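Local coordinates for uncharacterized protein (Bacteroides ovatus, PDB 4FS7) that is of unknown function but, as an extracellular leucine-rich repeat protein of the BspA type, probably takes part in binding other proteins, at residues Leu227-Val232 with Gly251-Glu256; Leu176-Phe181 with Arg200-Ala205. All coordinates share one frame; numbering follows the deposited sequence.

Contact 1 of 2, residues Leu227-Val232 with Gly251-Glu256; sequences LSKTGV and GCTDLE
Lys229 folds its side chain over the backbone of Gly251. CB starts out directed away from 251-256, but a bend at chi2 (-76°) swings the chain back: CG draws near Gly251 O, CD and CE each pass 3.3 Å from Gly251 O, and NZ donates to Gly251 O at 2.8 Å, in the carbonyl plane and on a lone pair. With only a methyl group at this position, as in an alanine, the Gly251 carbonyl would probably lose its ammonium donor and the glycine its aliphatic cover. Gly251 has positive phi, and a CB on it would run into Lys229 CE. Such loop-to-loop contacts join successive turns of the BspA-type leucine-rich repeat solenoid. Deeper in, Cys252 SG accepts a long bond from Thr230 N (3.6 Å, 157° at the hydrogen) and lies 3.2 Å from Leu227 O, the carbonyl that also takes the hydroxyl of Thr230. Water 1 donates to Thr230 O and Val232 O and accepts from Asp254 N; water 2 links Thr230 O to Thr253 N. The Val232 and Leu255 side chains lie side by side, Val232 CG2 4.1 Å from Leu255 CD1, while Leu255 CA makes a CA-H...O contact with Val232 O at 3.1 Å.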
loop_
_atom_site.group_PDB
_atom_site.type_symbol
_atom_site.label_atom_id
_atom_site.label_comp_id
_atom_site.label_asym_id
_atom_site.label_seq_id
_atom_site.Cartn_x
_atom_site.Cartn_y
_atom_site.Cartn_z
ATOM N N LEU A 227 -0.928 4.008 -2.349
ATOM C CA LEU A 227 -0.766 3.711 -3.768
ATOM C C LEU A 227 0.637 4.111 -4.218
ATOM O O LEU A 227 0.845 4.398 -5.390
ATOM C CB LEU A 227 -1.871 4.381 -4.596
ATOM C CG LEU A 227 -3.272 3.808 -4.393
ATOM C CD1 LEU A 227 -4.326 4.707 -5.056
ATOM C CD2 LEU A 227 -3.287 2.411 -5.006
ATOM N N SER A 228 1.604 4.085 -3.323
ATOM C CA SER A 228 2.972 4.460 -3.679
ATOM C C SER A 228 3.612 3.417 -4.552
ATOM O O SER A 228 3.439 2.202 -4.354
ATOM C CB SER A 228 3.765 4.640 -2.400
ATOM O OG SER A 228 5.131 4.836 -2.661
ATOM N N LYS A 229 4.394 3.852 -5.527
ATOM C CA LYS A 229 5.097 2.940 -6.428
ATOM C C LYS A 229 4.141 1.936 -7.053
ATOM O O LYS A 229 4.402 0.727 -7.077
ATOM C CB LYS A 229 6.238 2.232 -5.710
ATOM C CG LYS A 229 7.390 3.156 -5.418
ATOM C CD LYS A 229 8.225 3.458 -6.668
ATOM C CE LYS A 229 9.305 4.365 -6.268
ATOM N NZ LYS A 229 9.803 5.181 -7.360
ATOM N N THR A 230 2.997 2.434 -7.502
ATOM C CA THR A 230 2.077 1.663 -8.297
ATOM C C THR A 230 2.165 2.044 -9.768
ATOM O O THR A 230 2.924 2.945 -10.143
ATOM C CB THR A 230 0.642 1.764 -7.763
ATOM O OG1 THR A 230 0.187 3.122 -7.876
ATOM C CG2 THR A 230 0.515 1.195 -6.328
ATOM N N GLY A 231 1.387 1.357 -10.603
ATOM C CA GLY A 231 1.454 1.522 -12.043
ATOM C C GLY A 231 0.380 2.449 -12.594
ATOM O O GLY A 231 0.190 2.490 -13.816
ATOM N N VAL A 232 -0.331 3.185 -11.738
ATOM C CA VAL A 232 -1.448 3.988 -12.207
ATOM C C VAL A 232 -0.995 5.068 -13.188
ATOM O O VAL A 232 0.076 5.666 -13.045
ATOM C CB VAL A 232 -2.198 4.629 -11.004
ATOM C CG1 VAL A 232 -2.856 3.479 -10.171
ATOM C CG2 VAL A 232 -1.259 5.491 -10.139
ATOM N N GLY A 251 6.399 8.444 -5.593
ATOM C CA GLY A 251 7.275 7.759 -6.478
ATOM C C GLY A 251 6.657 6.997 -7.628
ATOM O O GLY A 251 7.322 6.166 -8.235
ATOM N N CYS A 252 5.365 7.215 -7.901
ATOM C CA CYS A 252 4.712 6.537 -9.031
ATOM C C CYS A 252 5.352 7.033 -10.315
ATOM O O CYS A 252 5.299 8.192 -10.591
ATOM C CB CYS A 252 3.220 6.793 -9.064
ATOM S SG CYS A 252 2.317 5.957 -7.752
ATOM N N THR A 253 5.961 6.171 -11.090
ATOM C CA THR A 253 6.717 6.606 -12.266
ATOM C C THR A 253 5.923 6.604 -13.578
ATOM O O THR A 253 6.354 7.210 -14.563
ATOM C CB THR A 253 7.983 5.722 -12.449
ATOM O OG1 THR A 253 7.602 4.377 -12.677
ATOM C CG2 THR A 253 8.884 5.816 -11.242
ATOM N N ASP A 254 4.768 5.948 -13.585
ATOM C CA ASP A 254 3.931 5.844 -14.761
ATOM C C ASP A 254 2.760 6.808 -14.738
ATOM O O ASP A 254 2.000 6.931 -15.701
ATOM C CB ASP A 254 3.407 4.407 -14.930
ATOM C CG ASP A 254 4.503 3.421 -15.170
ATOM O OD1 ASP A 254 5.471 3.834 -15.805
ATOM O OD2 ASP A 254 4.409 2.262 -14.687
ATOM N N LEU A 255 2.616 7.562 -13.660
ATOM C CA LEU A 255 1.495 8.450 -13.441
ATOM C C LEU A 255 1.711 9.695 -14.275
ATOM O O LEU A 255 2.686 10.439 -14.048
ATOM C CB LEU A 255 1.374 8.799 -11.963
ATOM C CG LEU A 255 0.251 9.711 -11.533
ATOM C CD1 LEU A 255 -1.129 9.148 -11.883
ATOM C CD2 LEU A 255 0.356 9.954 -10.019
ATOM N N GLU A 256 0.810 9.934 -15.220
ATOM C CA GLU A 256 0.909 11.026 -16.179
ATOM C C GLU A 256 0.033 12.227 -15.899
ATOM O O GLU A 256 0.362 13.345 -16.303
ATOM C CB GLU A 256 0.625 10.515 -17.578
ATOM C CG GLU A 256 1.631 9.526 -18.086
ATOM C CD GLU A 256 1.291 8.969 -19.487
ATOM O OE1 GLU A 256 0.376 9.520 -20.164
ATOM O OE2 GLU A 256 1.956 8.003 -19.908
HETATM O O HOH W 1 2.575 5.125 -11.802
HETATM O O HOH W 2 5.658 3.391 -10.061
#

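Contact 2 of 2, residues Leu176-Phe181 with Arg200-Ala205; sequences LHNGLF and RDYCFA
Three backbone hydrogen bonds tie 176-181 to 200-205: Arg200 N gives to Leu176 O at 3.0 Å, Gly179 N to Asp201 O at 2.9 Å, and Phe181 N to Cys203 O at 2.8 Å. Two CA-H...O contacts reinforce them, the straighter running from Gly179 CA to Tyr202 O. Both segments form type II turns, His177 to Leu180 and Arg200 to Cys203, and the match is that of equivalent positions in consecutive leucine-rich repeats.

Polar side chains meet at the outer end. The extended Arg200 runs alongside His177 and sets NH1 over the centre of one imidazole face, 3.5 Å above the plane, with ring and guanidinium turned 38° from each other. Water 3, in the guanidinium plane, accepts from Arg200 NH1 and Asn178 N. In one of its two conformers the Asn178 amide crosses the Asp201 side chain, whose OD1 is hydrogen-bonded to Asp224 N.

Apolar contacts gather round Cys203 and the two phenylalanines, all buried. Cys203 turns SG to the side away from its backbone N (chi1 -171°), where it touches both Leu176 CB and Leu180 CB, at 3.7 and 3.9 Å. The Phe181 and Phe204 rings are near parallel, planes at 13°, but slid so far apart that they barely overlap; Leu176 CD1 touches Phe204 CZ.

The loops follow the adjacent parallel strands 175-176 and 198-199. Turns of the same solenoid flank them: Asn178 and Leu180 bond through their backbones to Glu156 and Phe158, Tyr202 and Phe204 to Asp224 and Ala226.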
loop_
_atom_site.group_PDB
_atom_site.type_symbol
_atom_site.label_atom_id
_atom_site.label_comp_id
_atom_site.label_asym_id
_atom_site.label_seq_id
_atom_site.Cartn_x
_atom_site.Cartn_y
_atom_site.Cartn_z
ATOM N N LEU A 176 -9.439 -2.207 4.183
ATOM C CA LEU A 176 -8.244 -2.956 3.815
ATOM C C LEU A 176 -7.106 -2.552 4.742
ATOM O O LEU A 176 -6.774 -1.367 4.851
ATOM C CB LEU A 176 -7.833 -2.799 2.341
ATOM C CG LEU A 176 -8.877 -3.136 1.282
ATOM C CD1 LEU A 176 -8.308 -3.091 -0.120
ATOM C CD2 LEU A 176 -9.563 -4.460 1.607
ATOM N N HIS A 177 -6.553 -3.529 5.440
ATOM C CA HIS A 177 -5.545 -3.291 6.457
ATOM C C HIS A 177 -4.192 -2.868 5.909
ATOM O O HIS A 177 -3.886 -3.034 4.726
ATOM C CB HIS A 177 -5.416 -4.526 7.366
ATOM C CG HIS A 177 -6.523 -4.636 8.370
ATOM N ND1 HIS A 177 -6.321 -5.170 9.625
ATOM C CD2 HIS A 177 -7.851 -4.356 8.285
ATOM C CE1 HIS A 177 -7.477 -5.173 10.285
ATOM N NE2 HIS A 177 -8.423 -4.688 9.498
ATOM N N ASN A 178 -3.402 -2.320 6.811
ATOM C CA ASN A 178 -2.094 -1.789 6.456
ATOM C C ASN A 178 -1.241 -2.826 5.681
ATOM O O ASN A 178 -1.111 -3.983 6.079
ATOM C CB ASN A 178 -1.436 -1.300 7.761
ATOM C CG ASN A 178 -0.019 -0.804 7.589
ATOM O OD1 ASN A 178 0.793 -1.427 6.930
ATOM N ND2 ASN A 178 0.272 0.335 8.173
ATOM N N GLY A 179 -0.696 -2.398 4.543
ATOM C CA GLY A 179 0.267 -3.198 3.820
ATOM C C GLY A 179 -0.271 -4.497 3.272
ATOM O O GLY A 179 0.533 -5.339 2.871
ATOM N N LEU A 180 -1.587 -4.626 3.128
ATOM C CA LEU A 180 -2.187 -5.909 2.752
ATOM C C LEU A 180 -1.587 -6.545 1.531
ATOM O O LEU A 180 -1.333 -7.770 1.508
ATOM C CB LEU A 180 -3.663 -5.701 2.519
ATOM C CG LEU A 180 -4.507 -6.922 2.220
ATOM C CD1 LEU A 180 -4.366 -7.990 3.283
ATOM C CD2 LEU A 180 -5.986 -6.498 2.104
ATOM N N PHE A 181 -1.355 -5.746 0.476
ATOM C CA PHE A 181 -0.777 -6.219 -0.766
ATOM C C PHE A 181 0.578 -5.551 -1.082
ATOM O O PHE A 181 1.003 -5.470 -2.244
ATOM C CB PHE A 181 -1.737 -6.012 -1.948
ATOM C CG PHE A 181 -3.018 -6.758 -1.798
ATOM C CD1 PHE A 181 -3.039 -8.122 -1.946
ATOM C CD2 PHE A 181 -4.202 -6.135 -1.447
ATOM C CE1 PHE A 181 -4.181 -8.830 -1.792
ATOM C CE2 PHE A 181 -5.349 -6.846 -1.311
ATOM C CZ PHE A 181 -5.339 -8.199 -1.472
ATOM N N ARG A 200 -6.073 1.424 4.163
ATOM C CA ARG A 200 -5.083 1.856 5.134
ATOM C C ARG A 200 -3.696 2.017 4.539
ATOM O O ARG A 200 -3.449 1.737 3.367
ATOM C CB ARG A 200 -5.093 0.909 6.341
ATOM C CG ARG A 200 -6.371 1.025 7.164
ATOM C CD ARG A 200 -6.239 0.308 8.498
ATOM N NE ARG A 200 -7.408 0.469 9.360
ATOM C CZ ARG A 200 -7.760 -0.392 10.333
ATOM N NH1 ARG A 200 -7.048 -1.506 10.528
ATOM N NH2 ARG A 200 -8.859 -0.175 11.075
ATOM N N ASP A 201 -2.776 2.460 5.385
ATOM C CA ASP A 201 -1.423 2.816 4.947
ATOM C C ASP A 201 -0.743 1.689 4.215
ATOM O O ASP A 201 -0.864 0.527 4.620
ATOM C CB ASP A 201 -0.538 3.198 6.155
ATOM C CG ASP A 201 -1.029 4.350 7.001
ATOM O OD1 ASP A 201 -1.920 5.079 6.625
ATOM O OD2 ASP A 201 -0.447 4.547 8.101
ATOM N N TYR A 202 0.039 1.981 3.169
ATOM C CA TYR A 202 0.876 1.048 2.461
ATOM C C TYR A 202 0.118 -0.077 1.782
ATOM O O TYR A 202 0.776 -0.982 1.296
ATOM C CB TYR A 202 1.934 0.455 3.410
ATOM C CG TYR A 202 2.878 1.488 3.955
ATOM C CD1 TYR A 202 3.952 1.963 3.212
ATOM C CD2 TYR A 202 2.683 1.987 5.197
ATOM C CE1 TYR A 202 4.822 2.928 3.747
ATOM C CE2 TYR A 202 3.535 2.980 5.740
ATOM C CZ TYR A 202 4.580 3.447 4.989
ATOM O OH TYR A 202 5.420 4.402 5.525
ATOM N N CYS A 203 -1.203 0.000 1.646
ATOM C CA CYS A 203 -1.953 -1.191 1.212
ATOM C C CYS A 203 -1.443 -1.785 -0.106
ATOM O O CYS A 203 -1.321 -3.007 -0.223
ATOM C CB CYS A 203 -3.434 -0.850 1.152
ATOM S SG CYS A 203 -4.500 -2.243 0.894
ATOM N N PHE A 204 -1.209 -0.907 -1.099
ATOM C CA PHE A 204 -0.773 -1.322 -2.420
ATOM C C PHE A 204 0.613 -0.768 -2.734
ATOM O O PHE A 204 1.025 -0.761 -3.888
ATOM C CB PHE A 204 -1.768 -0.931 -3.515
ATOM C CG PHE A 204 -3.122 -1.513 -3.322
ATOM C CD1 PHE A 204 -3.378 -2.835 -3.722
ATOM C CD2 PHE A 204 -4.136 -0.795 -2.733
ATOM C CE1 PHE A 204 -4.591 -3.409 -3.555
ATOM C CE2 PHE A 204 -5.393 -1.385 -2.575
ATOM C CZ PHE A 204 -5.606 -2.675 -3.024
ATOM N N ALA A 205 1.392 -0.404 -1.706
ATOM C CA ALA A 205 2.738 0.102 -1.967
ATOM C C ALA A 205 3.588 -0.907 -2.696
ATOM O O ALA A 205 3.592 -2.066 -2.324
ATOM C CB ALA A 205 3.392 0.555 -0.671
HETATM O O HOH W 3 -4.350 -2.071 9.618
#

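Both contacts join loops of successive repeats in one leucine-rich solenoid, and they follow each other in series along the chain with centres about 15 Å apart. Contact 1 is mostly buried, whereas contact 2 is partly buried, running from a polar outer end to an aromatic interior. Their chemistry differs accordingly: direct backbone-to-backbone hydrogen bonds hold contact 2, while contact 1 relies on a lysine, a cysteine sulfur and two bridging waters. Each places a buried cysteine at its heart, Cys252 as acceptor and Cys203 in apolar packing. The two touch directly where Thr230 CG2 packs 3.2 Å from Phe204 O and Leu227 CD2 meets Phe204 CB.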